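Cellulase (Xanthomonas axonopodis pv. citri, PDB 4W7W) probably hydrolyses the beta-1,4-linked glucan chains of cellulose, as a family 5 glycoside hydrolase built on an (alpha/beta)8 barrel. Local coordinates at residues A166-G169 with T170-I174; F70-E73 with R74-E78; C238-D241 with S242-Q245. All blocks are in the same frame, centred on the assembly; numbering follows the deposited sequence.

Contact 1. Residues A166-G169 with T170-I174; sequences AAQG and TITAI
Thr170 and Ile171 bond to the carbonyls of Ala166 and Ala167, one helical turn earlier, and form the tightly packed side of this contact. Ala166 O accepts from Thr170 N at 3.1 Å and, in the conformer described here, also from Thr170 OG1 at 3.0 Å. The two donors reach it from opposite faces of the carbonyl plane. The hydroxyl gets there because it stands beside its own backbone N (chi1 -62°); Thr170 was modelled in two conformers, so this second bond is less certain than the first. Ile171 N gives a straight bond to Ala167 O (171° at the hydrogen), and its CG1 lies against the same oxygen at 3.3 Å.

The partly exposed side is looser. Thr172 N bonds Gln168 O at 2.9 Å, and Thr172 OG1 lies 3.1 Å from that oxygen. Gln168 bends at chi2 (65°) and brings its amide across near this hydroxyl, and NE2 donates to Lys213 O in a loop. Beside it Gly169, with no side chain, takes part through its carbonyl, which accepts from Ala173 N.

All of this lies on helix 160-176 of a beta-alpha-beta unit. Ala167 and Ile171 rest on Val185 of strand 183-186, while Thr170 and Ala173 face helix 127-141 through Leu130, Trp134 and Ala131.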
loop_
_atom_site.group_PDB
_atom_site.type_symbol
_atom_site.label_atom_id
_atom_site.label_comp_id
_atom_site.label_asym_id
_atom_site.label_seq_id
_atom_site.Cartn_x
_atom_site.Cartn_y
_atom_site.Cartn_z
ATOM N N ALA A 166 5.968 13.383 10.711
ATOM C CA ALA A 166 4.794 13.570 9.857
ATOM C C ALA A 166 3.796 12.444 10.068
ATOM O O ALA A 166 2.580 12.685 10.158
ATOM C CB ALA A 166 5.196 13.651 8.390
ATOM N N ALA A 167 4.294 11.210 10.158
ATOM C CA ALA A 167 3.432 10.064 10.400
ATOM C C ALA A 167 2.753 10.165 11.767
ATOM O O ALA A 167 1.562 9.885 11.883
ATOM C CB ALA A 167 4.246 8.788 10.288
ATOM N N GLN A 168 3.495 10.565 12.788
ATOM C CA GLN A 168 2.903 10.735 14.109
ATOM C C GLN A 168 1.752 11.737 14.070
ATOM O O GLN A 168 0.678 11.514 14.641
ATOM C CB GLN A 168 3.947 11.184 15.133
ATOM C CG GLN A 168 3.355 11.336 16.529
ATOM C CD GLN A 168 2.892 10.016 17.096
ATOM O OE1 GLN A 168 3.723 9.180 17.461
ATOM N NE2 GLN A 168 1.582 9.799 17.137
ATOM N N GLY A 169 1.989 12.870 13.428
ATOM C CA GLY A 169 0.946 13.882 13.344
ATOM C C GLY A 169 -0.294 13.348 12.650
ATOM O O GLY A 169 -1.420 13.674 13.020
ATOM N N THR A 170 -0.089 12.516 11.649
ATOM C CA THR A 170 -1.195 11.942 10.915
ATOM C C THR A 170 -1.970 10.914 11.747
ATOM O O THR A 170 -3.203 10.920 11.763
ATOM C CB THR A 170 -0.640 11.322 9.636
ATOM O OG1 THR A 170 -0.039 12.345 8.839
ATOM C CG2 THR A 170 -1.737 10.697 8.823
ATOM N N ILE A 171 -1.253 10.028 12.431
ATOM C CA ILE A 171 -1.883 9.060 13.334
ATOM C C ILE A 171 -2.715 9.794 14.380
ATOM O O ILE A 171 -3.875 9.466 14.627
ATOM C CB ILE A 171 -0.819 8.175 13.995
ATOM C CG1 ILE A 171 -0.169 7.245 12.963
ATOM C CG2 ILE A 171 -1.401 7.389 15.147
ATOM C CD1 ILE A 171 1.165 6.701 13.432
ATOM N N THR A 172 -2.134 10.816 14.982
ATOM C CA THR A 172 -2.818 11.590 16.005
ATOM C C THR A 172 -4.092 12.201 15.441
ATOM O O THR A 172 -5.148 12.159 16.081
ATOM C CB THR A 172 -1.864 12.636 16.588
ATOM O OG1 THR A 172 -0.834 11.927 17.282
ATOM C CG2 THR A 172 -2.575 13.619 17.505
ATOM N N ALA A 173 -3.988 12.806 14.265
ATOM C CA ALA A 173 -5.143 13.436 13.627
ATOM C C ALA A 173 -6.264 12.428 13.397
ATOM O O ALA A 173 -7.448 12.720 13.623
ATOM C CB ALA A 173 -4.743 14.110 12.331
ATOM N N ILE A 174 -5.915 11.244 12.927
ATOM C CA ILE A 174 -6.912 10.214 12.686
ATOM C C ILE A 174 -7.574 9.827 14.006
ATOM O O ILE A 174 -8.796 9.739 14.091
ATOM C CB ILE A 174 -6.281 8.989 12.001
ATOM C CG1 ILE A 174 -5.895 9.350 10.550
ATOM C CG2 ILE A 174 -7.208 7.774 12.056
ATOM C CD1 ILE A 174 -4.938 8.362 9.893
#

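Contact 2. Residues F70-E73 with R74-E78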
loop_
_atom_site.group_PDB
_atom_site.type_symbol
_atom_site.label_atom_id
_atom_site.label_comp_id
_atom_site.label_asym_id
_atom_site.label_seq_id
_atom_site.Cartn_x
_atom_site.Cartn_y
_atom_site.Cartn_z
ATOM N N PHE A 70 -5.026 6.089 -4.883
ATOM C CA PHE A 70 -5.652 7.282 -5.434
ATOM C C PHE A 70 -4.767 8.468 -5.074
ATOM O O PHE A 70 -3.849 8.355 -4.255
ATOM C CB PHE A 70 -7.087 7.480 -4.934
ATOM C CG PHE A 70 -7.176 7.664 -3.458
ATOM C CD1 PHE A 70 -7.280 6.562 -2.653
ATOM C CD2 PHE A 70 -7.131 8.915 -2.875
ATOM C CE1 PHE A 70 -7.354 6.668 -1.290
ATOM C CE2 PHE A 70 -7.177 9.044 -1.497
ATOM C CZ PHE A 70 -7.302 7.919 -0.705
ATOM N N LEU A 71 -4.996 9.591 -5.747
ATOM C CA LEU A 71 -4.120 10.754 -5.557
ATOM C C LEU A 71 -4.659 11.767 -4.578
ATOM O O LEU A 71 -5.839 12.177 -4.620
ATOM C CB LEU A 71 -3.879 11.498 -6.856
ATOM C CG LEU A 71 -3.214 10.688 -7.963
ATOM C CD1 LEU A 71 -2.897 11.609 -9.117
ATOM C CD2 LEU A 71 -1.954 9.997 -7.455
ATOM N N TRP A 72 -3.762 12.225 -3.712
ATOM C CA TRP A 72 -4.039 13.324 -2.804
ATOM C C TRP A 72 -4.605 14.528 -3.555
ATOM O O TRP A 72 -5.590 15.128 -3.143
ATOM C CB TRP A 72 -2.735 13.662 -2.069
ATOM C CG TRP A 72 -2.845 14.603 -0.920
ATOM C CD1 TRP A 72 -3.947 15.281 -0.478
ATOM C CD2 TRP A 72 -1.760 14.997 -0.081
ATOM N NE1 TRP A 72 -3.604 16.084 0.583
ATOM C CE2 TRP A 72 -2.271 15.916 0.856
ATOM C CE3 TRP A 72 -0.402 14.667 -0.043
ATOM C CZ2 TRP A 72 -1.465 16.517 1.818
ATOM C CZ3 TRP A 72 0.405 15.278 0.895
ATOM C CH2 TRP A 72 -0.133 16.186 1.818
ATOM N N GLU A 73 -3.998 14.863 -4.689
ATOM C CA GLU A 73 -4.407 16.035 -5.452
ATOM C C GLU A 73 -5.801 15.914 -6.035
ATOM O O GLU A 73 -6.448 16.935 -6.301
ATOM C CB GLU A 73 -3.430 16.293 -6.587
ATOM C CG GLU A 73 -1.997 16.566 -6.146
ATOM C CD GLU A 73 -1.126 15.326 -5.984
ATOM O OE1 GLU A 73 -1.632 14.183 -5.939
ATOM O OE2 GLU A 73 0.104 15.496 -5.847
ATOM N N ARG A 74 -6.253 14.674 -6.276
ATOM C CA ARG A 74 -7.575 14.446 -6.833
ATOM C C ARG A 74 -8.650 14.391 -5.756
ATOM O O ARG A 74 -9.783 14.820 -6.019
ATOM C CB ARG A 74 -7.589 13.184 -7.705
ATOM C CG ARG A 74 -6.753 13.369 -8.956
ATOM C CD ARG A 74 -6.748 12.159 -9.884
ATOM N NE ARG A 74 -6.014 12.494 -11.101
ATOM C CZ ARG A 74 -5.221 11.678 -11.787
ATOM N NH1 ARG A 74 -5.070 10.405 -11.456
ATOM N NH2 ARG A 74 -4.574 12.159 -12.841
ATOM N N VAL A 75 -8.317 13.913 -4.549
ATOM C CA VAL A 75 -9.307 13.896 -3.485
ATOM C C VAL A 75 -9.358 15.204 -2.704
ATOM O O VAL A 75 -10.370 15.502 -2.071
ATOM C CB VAL A 75 -9.093 12.679 -2.553
ATOM C CG1 VAL A 75 -7.996 12.919 -1.533
ATOM C CG2 VAL A 75 -10.390 12.276 -1.877
ATOM N N GLN A 76 -8.275 15.978 -2.734
ATOM C CA GLN A 76 -8.193 17.247 -1.987
ATOM C C GLN A 76 -7.461 18.246 -2.851
ATOM O O GLN A 76 -6.249 18.389 -2.732
ATOM C CB GLN A 76 -7.495 17.065 -0.632
ATOM C CG GLN A 76 -7.668 18.274 0.269
ATOM C CD GLN A 76 -6.909 18.167 1.589
ATOM O OE1 GLN A 76 -5.832 17.564 1.662
ATOM N NE2 GLN A 76 -7.459 18.735 2.638
ATOM N N PRO A 77 -8.207 18.952 -3.730
ATOM C CA PRO A 77 -7.557 19.786 -4.743
ATOM C C PRO A 77 -6.863 21.047 -4.233
ATOM O O PRO A 77 -6.106 21.660 -4.982
ATOM C CB PRO A 77 -8.695 20.150 -5.709
ATOM C CG PRO A 77 -9.810 19.235 -5.407
ATOM C CD PRO A 77 -9.635 18.730 -4.018
ATOM N N GLU A 78 -7.095 21.413 -2.977
ATOM C CA GLU A 78 -6.335 22.479 -2.323
ATOM C C GLU A 78 -5.902 21.984 -0.972
ATOM O O GLU A 78 -6.703 21.407 -0.237
ATOM C CB GLU A 78 -7.191 23.716 -2.157
ATOM C CG GLU A 78 -7.546 24.387 -3.465
ATOM C CD GLU A 78 -6.361 25.077 -4.130
ATOM O OE1 GLU A 78 -5.344 25.345 -3.440
ATOM O OE2 GLU A 78 -6.441 25.348 -5.345
#
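Trp72 and Gln76 run side by side, and the indole NE1 of Trp72 donates to Gln76 OE1 at 2.9 Å. The bond is well formed: 161° at the hydrogen, with the oxygen lying in the ring plane and the donor in the plane of the amide carbonyl. Both side chains leave with CG anti to the backbone N (chi1 -170° for Trp72, -168° for Gln76), which lets them extend together. In the same turn, Leu71 and Arg74 also lie side by side, pointing the same way. Leu71 CD1 covers one face of the guanidinium, offset toward its rim, and comes within 3.4 Å of Arg74 NH1. Val75 CG1 touches the edge of the Phe70 ring, at CE2.

A single short helical turn, with Leu71 as N-cap residue, holds these pairs in place. Leu71 O accepts from Val75 N at 3.0 Å and weakly from Arg74 N, and Trp72 O accepts from Gln76 N at 2.8 Å. Gln76 then leaves helical geometry, and Pro77 CA makes a CH...O contact with Glu73 O at 3.4 Å.

In the second shell, Arg74 reaches the carbonyls of Ala32, Phe34, Lys38 and Pro40, bracing the loop that carries the glycan-binding residues Glu33, Phe34 and Asn35. Glu73 bonds Asn111 and Ser116, and Gln76 NE2 bonds Gly81 O and Asp132.

The turn follows directly on barrel strand 65-70: Phe70 packs on Leu107 and Leu109 of strand 104-109, Val75 on Ile91 of helix 85-100, and Trp72, Val75 and Gln76 on Leu133 of helix 127-141.

Contact 3. Residues C238-D241 with S242-Q245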
loop_
_atom_site.group_PDB
_atom_site.type_symbol
_atom_site.label_atom_id
_atom_site.label_comp_id
_atom_site.label_asym_id
_atom_site.label_seq_id
_atom_site.Cartn_x
_atom_site.Cartn_y
_atom_site.Cartn_z
ATOM N N CYS A 238 14.113 -11.640 -10.785
ATOM C CA CYS A 238 14.345 -11.889 -9.378
ATOM C C CYS A 238 15.777 -12.333 -9.288
ATOM O O CYS A 238 16.186 -13.269 -9.977
ATOM C CB CYS A 238 13.377 -12.929 -8.858
ATOM S SG CYS A 238 11.641 -12.475 -9.172
ATOM N N THR A 239 16.568 -11.648 -8.467
ATOM C CA THR A 239 18.011 -11.862 -8.500
ATOM C C THR A 239 18.428 -13.235 -8.003
ATOM O O THR A 239 19.505 -13.686 -8.346
ATOM C CB THR A 239 18.760 -10.778 -7.724
ATOM O OG1 THR A 239 18.292 -10.738 -6.377
ATOM C CG2 THR A 239 18.579 -9.434 -8.409
ATOM N N SER A 240 17.586 -13.896 -7.218
ATOM C CA SER A 240 17.767 -15.304 -6.893
ATOM C C SER A 240 16.421 -15.915 -6.580
ATOM O O SER A 240 15.427 -15.202 -6.461
ATOM C CB SER A 240 18.688 -15.507 -5.696
ATOM O OG SER A 240 17.962 -15.321 -4.489
ATOM N N ASP A 241 16.415 -17.233 -6.402
ATOM C CA ASP A 241 15.185 -17.937 -6.055
ATOM C C ASP A 241 14.823 -17.848 -4.573
ATOM O O ASP A 241 13.829 -18.411 -4.163
ATOM C CB ASP A 241 15.193 -19.387 -6.565
ATOM C CG ASP A 241 16.272 -20.242 -5.967
ATOM O OD1 ASP A 241 16.820 -19.871 -4.914
ATOM O OD2 ASP A 241 16.559 -21.321 -6.557
ATOM N N SER A 242 15.611 -17.113 -3.784
ATOM C CA SER A 242 15.378 -16.971 -2.348
ATOM C C SER A 242 15.445 -15.539 -1.842
ATOM O O SER A 242 15.308 -15.307 -0.637
ATOM C CB SER A 242 16.382 -17.818 -1.581
ATOM O OG SER A 242 17.703 -17.395 -1.853
ATOM N N VAL A 243 15.638 -14.586 -2.743
ATOM C CA VAL A 243 15.928 -13.216 -2.316
ATOM C C VAL A 243 14.758 -12.537 -1.612
ATOM O O VAL A 243 14.958 -11.700 -0.742
ATOM C CB VAL A 243 16.448 -12.349 -3.478
ATOM C CG1 VAL A 243 15.410 -12.136 -4.569
ATOM C CG2 VAL A 243 17.005 -11.032 -2.981
ATOM N N GLY A 244 13.532 -12.876 -1.997
ATOM C CA GLY A 244 12.374 -12.261 -1.358
ATOM C C GLY A 244 12.308 -12.512 0.131
ATOM O O GLY A 244 12.232 -11.571 0.923
ATOM N N GLN A 245 12.326 -13.782 0.529
ATOM C CA GLN A 245 12.299 -14.099 1.959
ATOM C C GLN A 245 13.516 -13.522 2.663
ATOM O O GLN A 245 13.395 -13.004 3.770
ATOM C CB GLN A 245 12.092 -15.589 2.248
ATOM C CG GLN A 245 13.227 -16.507 1.845
ATOM C CD GLN A 245 14.337 -16.626 2.875
ATOM O OE1 GLN A 245 14.210 -16.186 4.021
ATOM N NE2 GLN A 245 15.433 -17.248 2.469
HETATM O O HOH W 1 19.111 -18.776 -3.737
#
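Ser242 OG accepts a hydrogen bond from a water at 2.7 Å, and the same water donates to Asp241 OD1 at 2.8 Å, bridging the two neighbouring side chains. The hydroxyl is also hydrogen-bonded to Glu246 OE2, one turn into the helix. Asp241 OD2 forms a salt bridge with Lys277, so each carboxylate oxygen has a partner of its own.

A bond from backbone to side chain lies next to it: Ser242 N donates to Ser240 OG at 3.0 Å, fairly straight at 162°. A serine oxygen accepting from the N-H two residues on makes an ST turn, here leading the loop after strand 219-226 into helix 243-258. Ser240 OG is placed for this by lying between its own N and carbonyl carbon (chi1 81°). Ser242 holds the N-cap position, but its side chain makes no capping bond, its oxygen being directed to the water and Glu246 instead.

Farther back, the Thr239 and Val243 side chains cross at about a right angle, with Thr239 OG1 3.6 Å from Val243 CG2. Val243 is buried and also packs on Leu227, which Cys238 touches too; Cys238 is tied by a disulfide to Cys275 on helix 273-288.

Each contact is local, within one continuous run of chain, so none closes a long loop; they follow in series without nesting or crossing. From the N terminus, contact 2 comes first, turning the chain out of barrel strand 65-70 on the way to helix 85-100. Contact 1 follows on the outer helix 160-176, between strands 147-150 and 183-186. Contacts 1 and 2 lie about 18 Å apart between centres, and both pack against helix 127-141. Contact 3, reached last, brings the end of the loop after strand 219-226 into helix 243-258 on the opposite side of the chain's centre, about 35 Å from contact 1 and 36 Å from contact 2, centre to centre.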